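Side-chain contacts in protein toll (Drosophila melanogaster, PDB 4LXR), which acts as the cell-surface receptor for the cleaved cytokine spaetzle, activating the Toll pathway in antifungal immunity and in dorsal-ventral patterning of the embryo: residues His611-Thr614 with Leu619-Asn622; Pro632-Leu637 with Met644-Glu649; Val719-Asn724 with Leu736-Asp741. One frame throughout, in Å; residues are numbered along the deposited sequence.

Contact 1: residues His611-Thr614 with Leu619-Asn622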
# COMPACT_ATOMS: atom_id res chain seq x y z
N HIS A 611 -5.59 -47.07 -6.19
CA HIS A 611 -5.96 -45.68 -6.45
C HIS A 611 -6.35 -45.49 -7.90
O HIS A 611 -6.17 -46.38 -8.73
CB HIS A 611 -4.82 -44.73 -6.09
CG HIS A 611 -3.57 -44.95 -6.88
ND1 HIS A 611 -2.54 -45.74 -6.42
CD2 HIS A 611 -3.20 -44.52 -8.10
CE1 HIS A 611 -1.57 -45.76 -7.32
NE2 HIS A 611 -1.95 -45.03 -8.35
N VAL A 612 -6.88 -44.31 -8.19
CA VAL A 612 -7.32 -43.94 -9.52
C VAL A 612 -6.50 -42.75 -10.01
O VAL A 612 -6.26 -41.79 -9.26
CB VAL A 612 -8.82 -43.58 -9.53
CG1 VAL A 612 -9.18 -42.78 -10.76
CG2 VAL A 612 -9.66 -44.84 -9.45
N ARG A 613 -6.06 -42.83 -11.25
CA ARG A 613 -5.27 -41.78 -11.87
C ARG A 613 -6.12 -41.19 -12.98
O ARG A 613 -6.37 -41.85 -13.98
CB ARG A 613 -3.99 -42.40 -12.45
CG ARG A 613 -2.93 -41.41 -12.87
CD ARG A 613 -1.95 -42.07 -13.85
NE ARG A 613 -1.42 -43.32 -13.34
CZ ARG A 613 -1.41 -44.46 -14.01
NH1 ARG A 613 -1.91 -44.52 -15.24
NH2 ARG A 613 -0.89 -45.55 -13.47
N THR A 614 -6.59 -39.95 -12.81
CA THR A 614 -7.52 -39.40 -13.79
C THR A 614 -6.87 -39.00 -15.11
O THR A 614 -7.53 -38.97 -16.14
CB THR A 614 -8.33 -38.20 -13.23
OG1 THR A 614 -7.47 -37.38 -12.43
CG2 THR A 614 -9.49 -38.70 -12.38
N LEU A 619 -7.39 -47.31 -13.13
CA LEU A 619 -7.49 -47.93 -11.82
C LEU A 619 -6.22 -48.75 -11.57
O LEU A 619 -5.90 -49.69 -12.31
CB LEU A 619 -8.71 -48.84 -11.74
CG LEU A 619 -8.80 -49.69 -10.47
CD1 LEU A 619 -9.10 -48.81 -9.25
CD2 LEU A 619 -9.83 -50.79 -10.63
N VAL A 620 -5.48 -48.37 -10.53
CA VAL A 620 -4.21 -49.00 -10.22
C VAL A 620 -4.36 -49.84 -8.96
O VAL A 620 -4.63 -49.31 -7.88
CB VAL A 620 -3.12 -47.95 -10.00
CG1 VAL A 620 -1.83 -48.60 -9.56
CG2 VAL A 620 -2.92 -47.13 -11.26
N ILE A 621 -4.18 -51.15 -9.09
CA ILE A 621 -4.24 -52.05 -7.96
C ILE A 621 -2.87 -52.62 -7.62
O ILE A 621 -2.32 -53.41 -8.39
CB ILE A 621 -5.21 -53.21 -8.21
CG1 ILE A 621 -6.61 -52.68 -8.47
CG2 ILE A 621 -5.21 -54.18 -7.04
CD1 ILE A 621 -7.58 -53.77 -8.89
N ASN A 622 -2.34 -52.21 -6.48
CA ASN A 622 -1.05 -52.66 -5.98
C ASN A 622 -1.20 -53.69 -4.85
O ASN A 622 -1.77 -53.38 -3.81
CB ASN A 622 -0.23 -51.47 -5.46
CG ASN A 622 0.07 -50.45 -6.54
OD1 ASN A 622 0.53 -50.78 -7.62
ND2 ASN A 622 -0.18 -49.18 -6.23
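The imidazole of H611 lies with one face over V620, whose CB sits 3.5 Å above the ring plane and is displaced toward the rim, the geometry of a CH-pi contact. The two side chains run alongside each other in the same direction, and V620 CG1 extends the overlap to H611 CE1 at 3.6 Å. At the same ring atom the amide of N622 approaches obliquely, the two planes 52° apart; N622 ND2 stands 3.8 Å from H611 CE1, a van der Waals contact to a carbon, and the same ND2 is hydrogen-bonded to N609 OD1. A chi1 of 61° at H611 sets CG between the backbone N and the carbonyl carbon, which swings the ring toward the neighbouring strand. Replaced by an alanine, this residue would probably uncover V620 CB and CG1 and remove the ring atom, CE1, that the N622 amide abuts.

The backbones belong to the antiparallel beta-hairpin of an LRRNT module, the two strands running 143° apart. H611 and V620 form its hydrogen-bonded pair, with V620 N to H611 O at 2.8 Å and H611 N to V620 O at 3.0 Å. The adjoining V612-L619 pair is non-hydrogen-bonded, and its side chains occupy the opposite face of the sheet from H611 and V620. There V612 CG2 meets L619 CD1 at 4.0 Å, a light apolar touch.

R613 reaches V620 from the other strand: its chain bends at chi3 and brings NH2 to 3.4 Å from V620 CG2, the guanidinium plane lying obliquely to the methyl. The charge is matched outside the pair of segments, by a salt bridge from R613 NH1 to D616 OD2 within the hairpin turn; the ion pair of R613 NH2 with E645 OE1 is long and weak.

Contact 2: residues Pro632-Leu637 with Met644-Glu649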
# COMPACT_ATOMS: atom_id res chain seq x y z
N PRO A 632 -6.17 -62.12 -5.62
CA PRO A 632 -7.30 -61.86 -4.73
C PRO A 632 -8.49 -61.27 -5.47
O PRO A 632 -8.33 -60.80 -6.60
CB PRO A 632 -6.73 -60.83 -3.74
CG PRO A 632 -5.69 -60.12 -4.51
CD PRO A 632 -5.07 -61.15 -5.44
N ARG A 633 -9.66 -61.32 -4.84
CA ARG A 633 -10.89 -60.71 -5.34
C ARG A 633 -10.69 -59.25 -5.76
O ARG A 633 -10.30 -58.42 -4.94
CB ARG A 633 -11.95 -60.75 -4.25
CG ARG A 633 -12.16 -62.13 -3.64
CD ARG A 633 -13.26 -62.08 -2.58
NE ARG A 633 -13.80 -63.40 -2.28
CZ ARG A 633 -14.78 -63.64 -1.42
NH1 ARG A 633 -15.33 -62.63 -0.74
NH2 ARG A 633 -15.22 -64.87 -1.22
N LEU A 634 -10.97 -58.95 -7.02
CA LEU A 634 -10.73 -57.61 -7.57
C LEU A 634 -12.02 -56.80 -7.71
O LEU A 634 -13.08 -57.36 -7.96
CB LEU A 634 -10.01 -57.69 -8.93
CG LEU A 634 -8.62 -58.34 -8.92
CD1 LEU A 634 -7.96 -58.31 -10.32
CD2 LEU A 634 -7.72 -57.68 -7.89
N PRO A 635 -11.92 -55.47 -7.54
CA PRO A 635 -13.09 -54.60 -7.73
C PRO A 635 -13.42 -54.46 -9.20
O PRO A 635 -12.53 -54.53 -10.04
CB PRO A 635 -12.61 -53.25 -7.18
CG PRO A 635 -11.13 -53.28 -7.35
CD PRO A 635 -10.72 -54.71 -7.14
N ASN A 636 -14.70 -54.25 -9.52
CA ASN A 636 -15.11 -54.02 -10.89
C ASN A 636 -14.59 -52.70 -11.45
O ASN A 636 -14.46 -51.71 -10.72
CB ASN A 636 -16.64 -54.07 -11.00
CG ASN A 636 -17.14 -55.39 -11.52
OD1 ASN A 636 -17.72 -55.46 -12.61
ND2 ASN A 636 -16.90 -56.46 -10.77
N LEU A 637 -14.27 -52.68 -12.74
CA LEU A 637 -13.77 -51.47 -13.38
C LEU A 637 -14.92 -50.56 -13.80
O LEU A 637 -15.81 -50.97 -14.54
CB LEU A 637 -12.93 -51.82 -14.61
CG LEU A 637 -12.15 -50.67 -15.24
CD1 LEU A 637 -11.20 -50.06 -14.22
CD2 LEU A 637 -11.40 -51.13 -16.49
N MET A 644 -6.67 -50.67 -16.36
CA MET A 644 -6.67 -51.31 -15.05
C MET A 644 -5.36 -52.07 -14.88
O MET A 644 -5.12 -53.08 -15.57
CB MET A 644 -7.87 -52.25 -14.94
CG MET A 644 -7.99 -53.00 -13.63
SD MET A 644 -9.55 -53.90 -13.57
CE MET A 644 -9.57 -54.53 -11.90
N GLU A 645 -4.50 -51.59 -13.99
CA GLU A 645 -3.18 -52.19 -13.81
C GLU A 645 -3.17 -53.07 -12.57
O GLU A 645 -3.46 -52.61 -11.47
CB GLU A 645 -2.09 -51.13 -13.69
CG GLU A 645 -2.07 -50.10 -14.80
CD GLU A 645 -0.91 -49.13 -14.66
OE1 GLU A 645 -0.74 -48.27 -15.55
OE2 GLU A 645 -0.16 -49.23 -13.66
N LEU A 646 -2.84 -54.34 -12.74
CA LEU A 646 -2.83 -55.24 -11.60
C LEU A 646 -1.40 -55.54 -11.24
O LEU A 646 -0.72 -56.31 -11.91
CB LEU A 646 -3.61 -56.51 -11.93
CG LEU A 646 -3.68 -57.62 -10.89
CD1 LEU A 646 -4.25 -57.12 -9.54
CD2 LEU A 646 -4.53 -58.72 -11.47
N HIS A 647 -0.93 -54.91 -10.17
CA HIS A 647 0.45 -55.04 -9.72
C HIS A 647 0.58 -56.10 -8.64
O HIS A 647 0.13 -55.93 -7.50
CB HIS A 647 0.98 -53.68 -9.26
CG HIS A 647 1.32 -52.75 -10.39
ND1 HIS A 647 2.56 -52.73 -10.99
CD2 HIS A 647 0.57 -51.83 -11.04
CE1 HIS A 647 2.56 -51.83 -11.96
NE2 HIS A 647 1.37 -51.26 -12.00
N LEU A 648 1.20 -57.22 -9.02
CA LEU A 648 1.35 -58.37 -8.15
C LEU A 648 2.80 -58.81 -8.08
O LEU A 648 3.10 -59.96 -7.76
CB LEU A 648 0.44 -59.51 -8.61
CG LEU A 648 -1.07 -59.25 -8.53
CD1 LEU A 648 -1.88 -60.35 -9.19
CD2 LEU A 648 -1.50 -59.09 -7.08
N GLU A 649 3.71 -57.88 -8.37
CA GLU A 649 5.15 -58.13 -8.34
C GLU A 649 5.67 -58.77 -7.05
O GLU A 649 5.24 -58.43 -5.94
CB GLU A 649 5.95 -56.85 -8.59
CG GLU A 649 5.79 -56.25 -9.97
CD GLU A 649 4.67 -55.23 -10.04
OE1 GLU A 649 4.75 -54.33 -10.90
OE2 GLU A 649 3.71 -55.33 -9.22
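The loop 632-637, at the end of the LRRNT module, packs on strand 644-647 of the leucine-rich repeat that follows, with M644, L646, L634 and L637 supplying most of the contact. The two segments run 166° apart end to end, and no hydrogen bond crosses between them. L634 and L646 meet branch to branch: L634 CD1 lies 3.6 Å from L646 CD2, and L634 CD2 is 3.9 Å from L646 CD1, the side chains crossing at a slant.

M644 works along its whole length. With CG anti to the backbone N (chi1 179°) and the chain extended beyond it, the thioether reaches across to the loop, where M644 CE comes to 3.5 Å from the carbonyl O of P635. Nearer the strand, L637 slides past M644 in the opposing direction, placing L637 CD2 4.0 Å from M644 CB.

L646, L648 and N651 take the second and third leucine places and the asparagine place of the consensus LxxLxLxxNxL; M644 sits on a variable position but shares the inward side of L646. N651 ND2 is hydrogen-bonded to L648 O, which also accepts from N675 ND2 of the following coil. L648 itself meets the loop lightly, L648 CD2 being 4.4 Å from P632 CD.

E645 and H647 of the strand, with E649 just beyond it, carry a polar chain on the other side. H647 NE2 donates to E645 OE2 at 3.0 Å, meeting it on the anti side and 26° out of the carboxylate plane, whereas H647 ND1 gives a 2.7 Å bond to E649 OE1 on the syn lone pair. Both oxygens lie close to the imidazole plane, so the two bonds fix the ring's rotation, and H671 of the next strand stacks on it.

Contact 3: residues Val719-Asn724 with Leu736-Asp741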
# COMPACT_ATOMS: atom_id res chain seq x y z
N VAL A 719 5.04 -57.72 -23.96
CA VAL A 719 5.42 -58.87 -23.12
C VAL A 719 6.83 -58.81 -22.51
O VAL A 719 7.79 -58.40 -23.16
CB VAL A 719 5.37 -60.20 -23.91
CG1 VAL A 719 4.97 -61.33 -22.99
CG2 VAL A 719 4.44 -60.10 -25.09
N LYS A 720 6.97 -59.30 -21.28
CA LYS A 720 8.30 -59.55 -20.74
C LYS A 720 8.45 -61.03 -20.38
O LYS A 720 7.58 -61.62 -19.74
CB LYS A 720 8.59 -58.65 -19.54
CG LYS A 720 8.64 -57.16 -19.91
CD LYS A 720 9.13 -56.30 -18.76
CE LYS A 720 8.83 -54.83 -19.01
NZ LYS A 720 8.98 -53.98 -17.79
N LEU A 721 9.56 -61.63 -20.81
CA LEU A 721 9.70 -63.08 -20.76
C LEU A 721 10.98 -63.62 -20.12
O LEU A 721 11.13 -64.84 -20.00
CB LEU A 721 9.55 -63.67 -22.16
CG LEU A 721 8.22 -63.43 -22.87
CD1 LEU A 721 8.34 -63.83 -24.35
CD2 LEU A 721 7.12 -64.23 -22.17
N SER A 722 11.89 -62.73 -19.72
CA SER A 722 13.19 -63.17 -19.19
C SER A 722 13.06 -63.65 -17.76
O SER A 722 12.04 -63.46 -17.11
CB SER A 722 14.24 -62.06 -19.30
OG SER A 722 13.96 -60.98 -18.42
N GLY A 723 14.12 -64.29 -17.26
CA GLY A 723 14.11 -64.83 -15.91
C GLY A 723 13.29 -66.10 -15.77
O GLY A 723 13.00 -66.52 -14.66
N ASN A 724 12.92 -66.71 -16.88
CA ASN A 724 12.19 -67.97 -16.84
C ASN A 724 13.05 -69.15 -17.30
O ASN A 724 13.87 -69.00 -18.20
CB ASN A 724 10.91 -67.89 -17.68
CG ASN A 724 9.82 -67.06 -17.00
OD1 ASN A 724 9.11 -67.55 -16.13
ND2 ASN A 724 9.69 -65.80 -17.41
N LEU A 736 10.40 -69.82 -30.08
CA LEU A 736 11.63 -69.28 -30.67
C LEU A 736 11.29 -68.37 -31.85
O LEU A 736 11.77 -67.25 -31.93
CB LEU A 736 12.62 -70.39 -31.08
CG LEU A 736 14.01 -69.89 -31.50
CD1 LEU A 736 14.69 -69.18 -30.34
CD2 LEU A 736 14.94 -71.01 -32.07
N LEU A 737 10.43 -68.85 -32.76
CA LEU A 737 10.01 -68.04 -33.91
C LEU A 737 9.26 -66.75 -33.51
O LEU A 737 9.47 -65.70 -34.12
CB LEU A 737 9.19 -68.86 -34.91
CG LEU A 737 9.91 -69.95 -35.72
CD1 LEU A 737 8.89 -70.77 -36.53
CD2 LEU A 737 11.01 -69.38 -36.63
N PHE A 738 8.40 -66.84 -32.50
CA PHE A 738 7.71 -65.67 -31.95
C PHE A 738 8.71 -64.59 -31.54
O PHE A 738 8.60 -63.45 -31.98
CB PHE A 738 6.81 -66.07 -30.77
CG PHE A 738 6.18 -64.89 -30.05
CD1 PHE A 738 5.07 -64.24 -30.58
CD2 PHE A 738 6.69 -64.45 -28.83
CE1 PHE A 738 4.48 -63.16 -29.91
CE2 PHE A 738 6.11 -63.37 -28.15
CZ PHE A 738 5.00 -62.72 -28.69
N THR A 739 9.70 -64.96 -30.72
CA THR A 739 10.66 -63.99 -30.22
C THR A 739 11.46 -63.33 -31.35
O THR A 739 11.72 -62.13 -31.31
CB THR A 739 11.65 -64.60 -29.20
OG1 THR A 739 12.49 -65.55 -29.87
CG2 THR A 739 10.89 -65.26 -28.04
N GLN A 740 11.81 -64.13 -32.36
CA GLN A 740 12.59 -63.65 -33.49
C GLN A 740 11.84 -62.60 -34.31
O GLN A 740 12.47 -61.67 -34.84
CB GLN A 740 13.05 -64.82 -34.39
CG GLN A 740 13.99 -65.82 -33.72
CD GLN A 740 14.35 -66.97 -34.64
OE1 GLN A 740 13.71 -67.18 -35.67
NE2 GLN A 740 15.39 -67.71 -34.28
N ASP A 741 10.52 -62.73 -34.42
CA ASP A 741 9.78 -61.72 -35.18
C ASP A 741 9.03 -60.69 -34.31
O ASP A 741 8.15 -59.98 -34.80
CB ASP A 741 8.82 -62.36 -36.19
CG ASP A 741 8.55 -61.45 -37.38
OD1 ASP A 741 9.42 -60.62 -37.74
OD2 ASP A 741 7.46 -61.58 -37.98
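The carbonyl O of L721, a residue whose side chain packs on F738, is gripped by two donors: N724 ND2 at 3.1 Å and the indole NE1 of W726. The N724 amide comes from above the carbonyl, 70° out of its plane, so that bond does not use a lone pair. N724 ND2 also reaches I694 O of the preceding coil, as expected of the consensus asparagine of a leucine-rich repeat, whose amide ties successive turns together.

The contact across the segments is apolar, with no hydrogen bond. L721 CD1 stands 4.4 Å from F738 CE2, and V719 CG2 is 4.5 Å from F738 CZ; both methyls lie near the plane of the ring, at its edge. A chi1 of 174° carries F738 CG anti to the backbone N and sends the ring out from the helix toward the strand. Only 101 Å² is buried between the segments, consistent with so loose an approach.

Within the helix, L736 O receives T739 OG1 at 2.8 Å as well as Q740 N at 3.1 Å, which gives the threonine hydroxyl hydrogen an acceptor. Through F738, helix 733-740 of the LRRCT module meets V719 of strand 718-720, the outermost of its sheet, and L721 just after it; helix 704-710 also packs on F738, through L707 and L710, with N711 and I746 of nearby loops.

Overall arrangement
Followed from the N terminus, the three contacts come in series, none nested in or crossing another. Contact 1 closes the short LRRNT hairpin turn; contact 2 closes the loop leading back to strand 643-647; contact 3 closes the longer connection from strand 718-720 to helix 733-740. Contacts 1 and 2 touch, their centres 9 Å apart, because strands 618-622 and 643-647 are parallel neighbours, with probable hydrogen bonds between I621 and both E645 and H647. They tie the LRRNT cap to the first repeat of the second, shorter leucine-rich repeat block in the receptor's predicted extracellular region. Contact 3, about 25 Å from contact 2 between centres, separately ties the sheet's last strand to the C-terminal cap.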